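DUF3194 domain-containing protein (Thermococcus onnurineus, PDB 3UEB) is of unknown function but belongs to the UPF0440 (DUF3194) family and forms a two-chain assembly of alpha-plus-beta subunits. Local coordinates at residues L42-T53 and E65-V76; G4-H12 and V80-V88. All coordinates share one frame; numbering follows the deposited sequence.

Both contacts involve the same antiparallel sheet, whose middle strand is 63-71. Contact 1 pairs that strand with 49-53 edge to edge, so its chemistry is mainly backbone hydrogen bonding, with charged and aromatic side chains on one face and aliphatic ones on the other. Contact 2 lays the start of helix 80-104 against strand 6-14, and here side chains and a bare glycine do the work. Their centres are 9 Å apart, and backbone bonds between V72 and S5 and between V68 and R9 join them. Each is partly buried: aliphatic groups face the helices, while polar groups lie on the sheet's other face and partly at the subunit interface in contact 1, and toward solvent in contact 2.

Contact 1 of 2, residues L42-T53 and E65-V76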
loop_
_atom_site.group_PDB
_atom_site.type_symbol
_atom_site.label_atom_id
_atom_site.label_comp_id
_atom_site.label_asym_id
_atom_site.label_seq_id
_atom_site.Cartn_x
_atom_site.Cartn_y
_atom_site.Cartn_z
ATOM N N LEU A 42 -15.341 -6.943 7.914
ATOM C CA LEU A 42 -14.890 -7.657 9.101
ATOM C C LEU A 42 -14.808 -6.653 10.223
ATOM O O LEU A 42 -14.539 -5.479 9.990
ATOM C CB LEU A 42 -13.507 -8.285 8.892
ATOM C CG LEU A 42 -13.347 -9.503 7.985
ATOM C CD1 LEU A 42 -11.882 -9.895 7.955
ATOM C CD2 LEU A 42 -14.189 -10.664 8.493
ATOM N N THR A 43 -15.065 -7.095 11.442
ATOM C CA THR A 43 -14.966 -6.175 12.561
ATOM C C THR A 43 -13.474 -5.967 12.802
ATOM O O THR A 43 -12.660 -6.775 12.362
ATOM C CB THR A 43 -15.608 -6.755 13.821
ATOM O OG1 THR A 43 -15.593 -5.761 14.853
ATOM C CG2 THR A 43 -14.849 -7.964 14.291
ATOM N N ARG A 44 -13.116 -4.897 13.498
ATOM C CA ARG A 44 -11.716 -4.606 13.773
ATOM C C ARG A 44 -11.028 -5.807 14.405
ATOM O O ARG A 44 -9.947 -6.208 13.983
ATOM C CB ARG A 44 -11.602 -3.407 14.717
ATOM C CG ARG A 44 -12.379 -2.178 14.263
ATOM C CD ARG A 44 -11.615 -1.333 13.245
ATOM N NE ARG A 44 -10.960 -0.180 13.868
ATOM C CZ ARG A 44 -9.790 -0.224 14.500
ATOM N NH1 ARG A 44 -9.123 -1.370 14.599
ATOM N NH2 ARG A 44 -9.283 0.882 15.034
ATOM N N SER A 45 -11.666 -6.387 15.413
ATOM C CA SER A 45 -11.096 -7.520 16.121
ATOM C C SER A 45 -10.897 -8.755 15.252
ATOM O O SER A 45 -10.067 -9.604 15.569
ATOM C CB SER A 45 -11.980 -7.889 17.306
ATOM O OG SER A 45 -13.160 -8.522 16.847
ATOM N N GLU A 46 -11.653 -8.873 14.165
ATOM C CA GLU A 46 -11.505 -10.038 13.292
ATOM C C GLU A 46 -10.298 -9.909 12.372
ATOM O O GLU A 46 -9.830 -10.900 11.816
ATOM C CB GLU A 46 -12.772 -10.257 12.457
ATOM C CG GLU A 46 -13.916 -10.871 13.242
ATOM C CD GLU A 46 -15.218 -10.920 12.458
ATOM O OE1 GLU A 46 -16.121 -11.679 12.867
ATOM O OE2 GLU A 46 -15.345 -10.198 11.442
ATOM N N VAL A 47 -9.799 -8.689 12.198
ATOM C CA VAL A 47 -8.636 -8.492 11.350
ATOM C C VAL A 47 -7.395 -8.531 12.225
ATOM O O VAL A 47 -6.937 -7.503 12.721
ATOM C CB VAL A 47 -8.688 -7.141 10.602
ATOM C CG1 VAL A 47 -7.467 -7.011 9.689
ATOM C CG2 VAL A 47 -9.976 -7.049 9.784
ATOM N N LYS A 48 -6.862 -9.729 12.423
ATOM C CA LYS A 48 -5.678 -9.900 13.241
ATOM C C LYS A 48 -4.465 -9.308 12.522
ATOM O O LYS A 48 -3.647 -8.612 13.127
ATOM C CB LYS A 48 -5.467 -11.388 13.528
ATOM C CG LYS A 48 -4.274 -11.720 14.399
ATOM C CD LYS A 48 -4.271 -13.208 14.724
ATOM C CE LYS A 48 -3.021 -13.639 15.460
ATOM N NZ LYS A 48 -2.996 -15.126 15.654
ATOM N N ASP A 49 -4.358 -9.569 11.227
ATOM C CA ASP A 49 -3.234 -9.056 10.462
ATOM C C ASP A 49 -3.579 -8.959 8.995
ATOM O O ASP A 49 -3.981 -9.945 8.377
ATOM C CB ASP A 49 -2.019 -9.969 10.616
ATOM C CG ASP A 49 -0.767 -9.390 9.970
ATOM O OD1 ASP A 49 -0.220 -8.406 10.512
ATOM O OD2 ASP A 49 -0.328 -9.918 8.925
ATOM N N ILE A 50 -3.432 -7.758 8.442
ATOM C CA ILE A 50 -3.686 -7.550 7.036
ATOM C C ILE A 50 -2.480 -6.859 6.406
ATOM O O ILE A 50 -1.899 -5.933 6.987
ATOM C CB ILE A 50 -4.971 -6.716 6.798
ATOM C CG1 ILE A 50 -5.170 -6.508 5.296
ATOM C CG2 ILE A 50 -4.904 -5.386 7.540
ATOM C CD1 ILE A 50 -6.378 -5.637 4.947
ATOM N N GLU A 51 -2.092 -7.332 5.228
ATOM C CA GLU A 51 -0.963 -6.756 4.514
ATOM C C GLU A 51 -1.274 -6.702 3.031
ATOM O O GLU A 51 -1.545 -7.727 2.402
ATOM C CB GLU A 51 0.298 -7.591 4.741
ATOM C CG GLU A 51 0.560 -7.879 6.197
ATOM C CD GLU A 51 1.796 -8.715 6.409
ATOM O OE1 GLU A 51 1.998 -9.177 7.551
ATOM O OE2 GLU A 51 2.564 -8.907 5.434
ATOM N N VAL A 52 -1.239 -5.498 2.478
ATOM C CA VAL A 52 -1.509 -5.307 1.074
ATOM C C VAL A 52 -0.341 -4.554 0.446
ATOM O O VAL A 52 -0.003 -3.433 0.841
ATOM C CB VAL A 52 -2.818 -4.543 0.871
ATOM C CG1 VAL A 52 -3.187 -4.549 -0.603
ATOM C CG2 VAL A 52 -3.929 -5.202 1.702
ATOM N N THR A 53 0.273 -5.198 -0.533
ATOM C CA THR A 53 1.430 -4.662 -1.219
ATOM C C THR A 53 1.140 -4.236 -2.644
ATOM O O THR A 53 0.403 -4.911 -3.354
ATOM C CB THR A 53 2.538 -5.728 -1.298
ATOM O OG1 THR A 53 2.819 -6.225 0.014
ATOM C CG2 THR A 53 3.808 -5.143 -1.910
ATOM N N GLU A 65 1.699 -5.115 -9.610
ATOM C CA GLU A 65 1.525 -6.372 -8.917
ATOM C C GLU A 65 0.943 -6.030 -7.562
ATOM O O GLU A 65 1.385 -5.092 -6.899
ATOM C CB GLU A 65 2.856 -7.117 -8.777
ATOM C CG GLU A 65 3.470 -7.504 -10.125
ATOM C CD GLU A 65 4.494 -8.627 -10.028
ATOM O OE1 GLU A 65 5.007 -9.060 -11.085
ATOM O OE2 GLU A 65 4.787 -9.082 -8.899
ATOM N N ILE A 66 -0.086 -6.769 -7.170
ATOM C CA ILE A 66 -0.734 -6.533 -5.890
ATOM C C ILE A 66 -0.701 -7.822 -5.102
ATOM O O ILE A 66 -1.080 -8.876 -5.605
ATOM C CB ILE A 66 -2.199 -6.115 -6.067
ATOM C CG1 ILE A 66 -2.281 -4.756 -6.762
ATOM C CG2 ILE A 66 -2.892 -6.092 -4.718
ATOM C CD1 ILE A 66 -1.663 -3.616 -5.974
ATOM N N GLU A 67 -0.246 -7.736 -3.863
ATOM C CA GLU A 67 -0.176 -8.913 -3.030
ATOM C C GLU A 67 -1.017 -8.689 -1.785
ATOM O O GLU A 67 -0.853 -7.687 -1.087
ATOM C CB GLU A 67 1.275 -9.199 -2.662
ATOM C CG GLU A 67 1.474 -10.527 -1.965
ATOM C CD GLU A 67 2.912 -11.007 -2.048
ATOM O OE1 GLU A 67 3.219 -12.052 -1.431
ATOM O OE2 GLU A 67 3.725 -10.339 -2.735
ATOM N N VAL A 68 -1.926 -9.622 -1.521
ATOM C CA VAL A 68 -2.802 -9.522 -0.361
ATOM C C VAL A 68 -2.560 -10.668 0.615
ATOM O O VAL A 68 -2.429 -11.825 0.206
ATOM C CB VAL A 68 -4.300 -9.574 -0.769
ATOM C CG1 VAL A 68 -5.172 -9.167 0.412
ATOM C CG2 VAL A 68 -4.555 -8.682 -1.963
ATOM N N TYR A 69 -2.482 -10.339 1.900
ATOM C CA TYR A 69 -2.316 -11.344 2.936
ATOM C C TYR A 69 -3.289 -10.953 4.039
ATOM O O TYR A 69 -3.298 -9.811 4.495
ATOM C CB TYR A 69 -0.888 -11.377 3.494
ATOM C CG TYR A 69 -0.761 -12.300 4.693
ATOM C CD1 TYR A 69 -0.685 -13.684 4.531
ATOM C CD2 TYR A 69 -0.794 -11.796 5.994
ATOM C CE1 TYR A 69 -0.647 -14.538 5.632
ATOM C CE2 TYR A 69 -0.758 -12.644 7.099
ATOM C CZ TYR A 69 -0.685 -14.010 6.911
ATOM O OH TYR A 69 -0.639 -14.856 7.997
ATOM N N LEU A 70 -4.114 -11.903 4.462
ATOM C CA LEU A 70 -5.108 -11.627 5.488
ATOM C C LEU A 70 -5.179 -12.763 6.478
ATOM O O LEU A 70 -5.196 -13.930 6.096
ATOM C CB LEU A 70 -6.486 -11.412 4.849
ATOM C CG LEU A 70 -7.671 -11.190 5.795
ATOM C CD1 LEU A 70 -7.355 -10.046 6.764
ATOM C CD2 LEU A 70 -8.920 -10.863 4.980
ATOM N N GLU A 71 -5.233 -12.404 7.754
ATOM C CA GLU A 71 -5.290 -13.383 8.819
ATOM C C GLU A 71 -6.338 -12.983 9.853
ATOM O O GLU A 71 -6.426 -11.819 10.247
ATOM C CB GLU A 71 -3.915 -13.473 9.482
ATOM C CG GLU A 71 -3.671 -14.725 10.298
ATOM C CD GLU A 71 -2.335 -14.691 11.007
ATOM O OE1 GLU A 71 -1.342 -14.248 10.390
ATOM O OE2 GLU A 71 -2.272 -15.114 12.179
ATOM N N VAL A 72 -7.146 -13.947 10.278
ATOM C CA VAL A 72 -8.154 -13.691 11.301
ATOM C C VAL A 72 -7.810 -14.597 12.487
ATOM O O VAL A 72 -7.039 -15.545 12.334
ATOM C CB VAL A 72 -9.588 -14.019 10.795
ATOM C CG1 VAL A 72 -9.909 -13.189 9.567
ATOM C CG2 VAL A 72 -9.713 -15.502 10.485
ATOM N N PRO A 73 -8.355 -14.311 13.684
ATOM C CA PRO A 73 -8.064 -15.151 14.858
ATOM C C PRO A 73 -8.431 -16.613 14.587
ATOM O O PRO A 73 -9.341 -16.894 13.802
ATOM C CB PRO A 73 -8.930 -14.533 15.952
ATOM C CG PRO A 73 -8.986 -13.080 15.550
ATOM C CD PRO A 73 -9.209 -13.168 14.055
ATOM N N ILE A 74 -7.730 -17.542 15.237
ATOM C CA ILE A 74 -7.977 -18.962 15.034
ATOM C C ILE A 74 -9.377 -19.445 15.439
ATOM O O ILE A 74 -9.846 -20.472 14.938
ATOM C CB ILE A 74 -6.927 -19.812 15.777
ATOM C CG1 ILE A 74 -7.077 -19.625 17.291
ATOM C CG2 ILE A 74 -5.519 -19.395 15.337
ATOM C CD1 ILE A 74 -6.216 -20.581 18.105
ATOM N N PHE A 75 -10.037 -18.702 16.328
ATOM C CA PHE A 75 -11.368 -19.063 16.809
ATOM C C PHE A 75 -12.480 -18.389 16.003
ATOM O O PHE A 75 -13.667 -18.619 16.251
ATOM C CB PHE A 75 -11.501 -18.688 18.295
ATOM C CG PHE A 75 -11.220 -17.239 18.578
ATOM C CD1 PHE A 75 -12.160 -16.262 18.272
ATOM C CD2 PHE A 75 -9.991 -16.846 19.097
ATOM C CE1 PHE A 75 -11.881 -14.908 18.473
ATOM C CE2 PHE A 75 -9.706 -15.498 19.300
ATOM C CZ PHE A 75 -10.657 -14.525 18.984
ATOM N N VAL A 76 -12.087 -17.543 15.053
ATOM C CA VAL A 76 -13.046 -16.836 14.199
ATOM C C VAL A 76 -13.333 -17.671 12.955
ATOM O O VAL A 76 -12.408 -18.123 12.276
ATOM C CB VAL A 76 -12.490 -15.449 13.778
ATOM C CG1 VAL A 76 -13.205 -14.935 12.535
ATOM C CG2 VAL A 76 -12.665 -14.463 14.920
HETATM O O HOH W 1 -4.553 -16.466 13.446
HETATM O O HOH W 2 1.109 -7.834 1.075
#
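D49 and Y69 both turn their CG atoms anti to the backbone N (chi1 -173° and 173°), and this sets the D49 carboxylate at the edge of the tyrosine ring. OD2 of D49 lies in the ring plane, 3.3 Å from CE2 of Y69, where the slightly positive ring hydrogens suit an anion. The Y69 hydroxyl OH donates to E71 OE1 at 2.6 Å. The extended K48 chain crosses E71 and makes a loose salt bridge, K48 NZ to E71 OE2 3.5 Å. A water joins both groups to V72 O. OD2 of D49 is only 2.8 Å from E51 OE1, and two acceptors this close would probably disturb each other's ionisation; D49 OD1 binds N57 of the second subunit.

Beneath these groups the strands run antiparallel, with hydrogen-bonded pairs at D49-E71, E51-Y69 and T53-E67. K48 and D49 both face E71 in a classic beta bulge. Beta-branched I50 and V52 suit an extended strand and share the other face with V68 and L70; CD1 of L70 comes 4.1 Å from CB of I50.

That aliphatic face is covered by helix 20-41, through I34, I35 and V38, and by helix 80-104, where V80, L83 and I84 meet L70. Strand 6-14 flanks 63-71 on its other edge, while 49-53 pairs antiparallel with a strand of the second subunit, continuing the sheet across the interface.

Contact 2 of 2, residues G4-H12 and V80-V88; sequences GSSGKRVIH and VDKLIDEAV
V80 and I84 press on the backbone of G7, and this is the tight part of the contact. CG1 of V80 is 3.2 Å from G7 N, and CD1 of I84 is 3.3 Å from G7 C. G7 has no side chain, so these methyls lie directly against its backbone; the axes of 6-12 and 80-88 approach to 7.4 Å and cross at -35°, a closeness consistent with glycine here. One helical turn on from I84, V88 continues the aliphatic seam: its CG1 meets CG2 of I11 tip to tip at 4.0 Å.

R9 bridges the tight and the looser side. Its CG stands anti to the backbone N (chi1 -173°) and the chain bends at chi2 (60°), which lays CB 3.5 Å from CG2 of I84 and CG near CG2 of V88 while the guanidinium goes on to D85. The two charged planes are steeply inclined to each other. The salt bridge from R9 NH2 to D85 OD1 is modelled at an implausible 2.4 Å, so its exact geometry is doubtful. Toward solvent, a water donates to D81 OD1 and accepts from K8 N; at the helix start another receives a weak bond from V80 N and donates to G4 O.

Apolar packing thus fixes the spacing of helix and strand, whereas the R9-D85 pair and the waters probably add a polar, more adaptable link at the exposed side.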
loop_
_atom_site.group_PDB
_atom_site.type_symbol
_atom_site.label_atom_id
_atom_site.label_comp_id
_atom_site.label_asym_id
_atom_site.label_seq_id
_atom_site.Cartn_x
_atom_site.Cartn_y
_atom_site.Cartn_z
ATOM N N GLY A 4 -6.761 -22.436 7.993
ATOM C CA GLY A 4 -8.032 -21.735 7.648
ATOM C C GLY A 4 -8.147 -20.352 8.267
ATOM O O GLY A 4 -9.187 -19.699 8.159
ATOM N N SER A 5 -7.085 -19.891 8.914
ATOM C CA SER A 5 -7.117 -18.577 9.541
ATOM C C SER A 5 -6.494 -17.471 8.688
ATOM O O SER A 5 -6.537 -16.294 9.059
ATOM C CB SER A 5 -6.436 -18.636 10.911
ATOM O OG SER A 5 -7.169 -19.464 11.803
ATOM N N SER A 6 -5.932 -17.841 7.541
ATOM C CA SER A 6 -5.305 -16.856 6.662
ATOM C C SER A 6 -5.374 -17.201 5.176
ATOM O O SER A 6 -5.542 -18.359 4.782
ATOM C CB SER A 6 -3.841 -16.665 7.041
ATOM O OG SER A 6 -3.070 -17.730 6.523
ATOM N N GLY A 7 -5.225 -16.170 4.358
ATOM C CA GLY A 7 -5.261 -16.344 2.924
ATOM C C GLY A 7 -4.241 -15.432 2.279
ATOM O O GLY A 7 -3.906 -14.363 2.807
ATOM N N LYS A 8 -3.743 -15.867 1.128
ATOM C CA LYS A 8 -2.752 -15.120 0.377
ATOM C C LYS A 8 -3.234 -15.032 -1.063
ATOM O O LYS A 8 -3.872 -15.958 -1.574
ATOM C CB LYS A 8 -1.409 -15.842 0.444
ATOM C CG LYS A 8 -0.256 -14.961 0.887
ATOM C CD LYS A 8 0.453 -14.299 -0.288
ATOM C CE LYS A 8 1.227 -15.327 -1.106
ATOM N NZ LYS A 8 2.100 -14.688 -2.135
ATOM N N ARG A 9 -2.930 -13.916 -1.715
ATOM C CA ARG A 9 -3.345 -13.720 -3.092
ATOM C C ARG A 9 -2.397 -12.764 -3.807
ATOM O O ARG A 9 -2.066 -11.700 -3.280
ATOM C CB ARG A 9 -4.767 -13.160 -3.118
ATOM C CG ARG A 9 -5.373 -13.064 -4.495
ATOM C CD ARG A 9 -5.442 -14.429 -5.156
ATOM N NE ARG A 9 -6.313 -14.407 -6.327
ATOM C CZ ARG A 9 -7.635 -14.283 -6.270
ATOM N NH1 ARG A 9 -8.348 -14.270 -7.391
ATOM N NH2 ARG A 9 -8.245 -14.187 -5.093
ATOM N N VAL A 10 -1.958 -13.154 -5.001
ATOM C CA VAL A 10 -1.061 -12.320 -5.795
ATOM C C VAL A 10 -1.653 -12.108 -7.177
ATOM O O VAL A 10 -1.937 -13.073 -7.888
ATOM C CB VAL A 10 0.321 -12.973 -5.970
ATOM C CG1 VAL A 10 1.155 -12.164 -6.957
ATOM C CG2 VAL A 10 1.024 -13.061 -4.634
ATOM N N ILE A 11 -1.841 -10.851 -7.561
ATOM C CA ILE A 11 -2.398 -10.558 -8.870
ATOM C C ILE A 11 -1.458 -9.686 -9.699
ATOM O O ILE A 11 -0.834 -8.750 -9.189
ATOM C CB ILE A 11 -3.783 -9.876 -8.750
ATOM C CG1 ILE A 11 -3.646 -8.483 -8.141
ATOM C CG2 ILE A 11 -4.703 -10.728 -7.873
ATOM C CD1 ILE A 11 -4.972 -7.759 -7.971
ATOM N N HIS A 12 -1.352 -10.022 -10.980
ATOM C CA HIS A 12 -0.501 -9.300 -11.914
ATOM C C HIS A 12 -1.374 -8.513 -12.872
ATOM O O HIS A 12 -2.319 -9.048 -13.449
ATOM C CB HIS A 12 0.383 -10.287 -12.682
ATOM C CG HIS A 12 1.457 -10.910 -11.845
ATOM N ND1 HIS A 12 2.325 -11.862 -12.335
ATOM C CD2 HIS A 12 1.825 -10.692 -10.560
ATOM C CE1 HIS A 12 3.185 -12.201 -11.389
ATOM N NE2 HIS A 12 2.903 -11.505 -10.302
ATOM N N VAL A 80 -11.637 -16.799 4.578
ATOM C CA VAL A 80 -10.621 -15.835 4.176
ATOM C C VAL A 80 -10.337 -15.729 2.683
ATOM O O VAL A 80 -10.277 -14.623 2.150
ATOM C CB VAL A 80 -9.295 -16.098 4.926
ATOM C CG1 VAL A 80 -8.228 -15.097 4.480
ATOM C CG2 VAL A 80 -9.531 -15.994 6.433
ATOM N N ASP A 81 -10.148 -16.857 2.006
ATOM C CA ASP A 81 -9.879 -16.808 0.571
ATOM C C ASP A 81 -11.077 -16.204 -0.147
ATOM O O ASP A 81 -10.925 -15.417 -1.083
ATOM C CB ASP A 81 -9.604 -18.206 0.013
ATOM C CG ASP A 81 -8.419 -18.877 0.676
ATOM O OD1 ASP A 81 -7.388 -18.203 0.891
ATOM O OD2 ASP A 81 -8.521 -20.086 0.972
ATOM N N LYS A 82 -12.269 -16.569 0.307
ATOM C CA LYS A 82 -13.501 -16.070 -0.285
ATOM C C LYS A 82 -13.554 -14.547 -0.131
ATOM O O LYS A 82 -13.842 -13.827 -1.094
ATOM C CB LYS A 82 -14.696 -16.730 0.406
ATOM C CG LYS A 82 -15.947 -16.877 -0.449
ATOM C CD LYS A 82 -16.790 -15.621 -0.426
ATOM C CE LYS A 82 -17.297 -15.301 0.983
ATOM N NZ LYS A 82 -18.183 -16.378 1.519
ATOM N N LEU A 83 -13.278 -14.064 1.080
ATOM C CA LEU A 83 -13.280 -12.630 1.343
ATOM C C LEU A 83 -12.219 -11.965 0.470
ATOM O O LEU A 83 -12.473 -10.940 -0.153
ATOM C CB LEU A 83 -12.992 -12.347 2.825
ATOM C CG LEU A 83 -12.677 -10.887 3.175
ATOM C CD1 LEU A 83 -13.765 -9.984 2.623
ATOM C CD2 LEU A 83 -12.560 -10.726 4.684
ATOM N N ILE A 84 -11.033 -12.557 0.420
ATOM C CA ILE A 84 -9.966 -12.005 -0.405
ATOM C C ILE A 84 -10.434 -11.968 -1.859
ATOM O O ILE A 84 -10.232 -10.967 -2.547
ATOM C CB ILE A 84 -8.657 -12.840 -0.303
ATOM C CG1 ILE A 84 -8.058 -12.705 1.095
ATOM C CG2 ILE A 84 -7.639 -12.348 -1.328
ATOM C CD1 ILE A 84 -6.727 -13.438 1.249
ATOM N N ASP A 85 -11.072 -13.046 -2.319
ATOM C CA ASP A 85 -11.571 -13.104 -3.697
ATOM C C ASP A 85 -12.518 -11.960 -3.997
ATOM O O ASP A 85 -12.403 -11.308 -5.030
ATOM C CB ASP A 85 -12.297 -14.421 -3.972
ATOM C CG ASP A 85 -11.356 -15.601 -4.027
ATOM O OD1 ASP A 85 -10.270 -15.470 -4.637
ATOM O OD2 ASP A 85 -11.706 -16.663 -3.469
ATOM N N GLU A 86 -13.467 -11.730 -3.094
ATOM C CA GLU A 86 -14.427 -10.647 -3.257
ATOM C C GLU A 86 -13.740 -9.282 -3.266
ATOM O O GLU A 86 -14.078 -8.414 -4.073
ATOM C CB GLU A 86 -15.459 -10.699 -2.132
ATOM C CG GLU A 86 -16.654 -11.573 -2.443
ATOM C CD GLU A 86 -17.426 -11.963 -1.199
ATOM O OE1 GLU A 86 -17.690 -11.082 -0.350
ATOM O OE2 GLU A 86 -17.770 -13.155 -1.077
ATOM N N ALA A 87 -12.778 -9.093 -2.364
ATOM C CA ALA A 87 -12.052 -7.830 -2.290
ATOM C C ALA A 87 -11.346 -7.547 -3.608
ATOM O O ALA A 87 -11.387 -6.425 -4.111
ATOM C CB ALA A 87 -11.029 -7.869 -1.159
ATOM N N VAL A 88 -10.699 -8.575 -4.153
ATOM C CA VAL A 88 -9.964 -8.472 -5.412
ATOM C C VAL A 88 -10.890 -8.176 -6.596
ATOM O O VAL A 88 -10.610 -7.285 -7.398
ATOM C CB VAL A 88 -9.158 -9.777 -5.679
ATOM C CG1 VAL A 88 -8.537 -9.771 -7.093
ATOM C CG2 VAL A 88 -8.067 -9.911 -4.632
HETATM O O HOH W 3 -10.377 -19.656 5.777
HETATM O O HOH W 4 -4.517 -18.757 0.421
#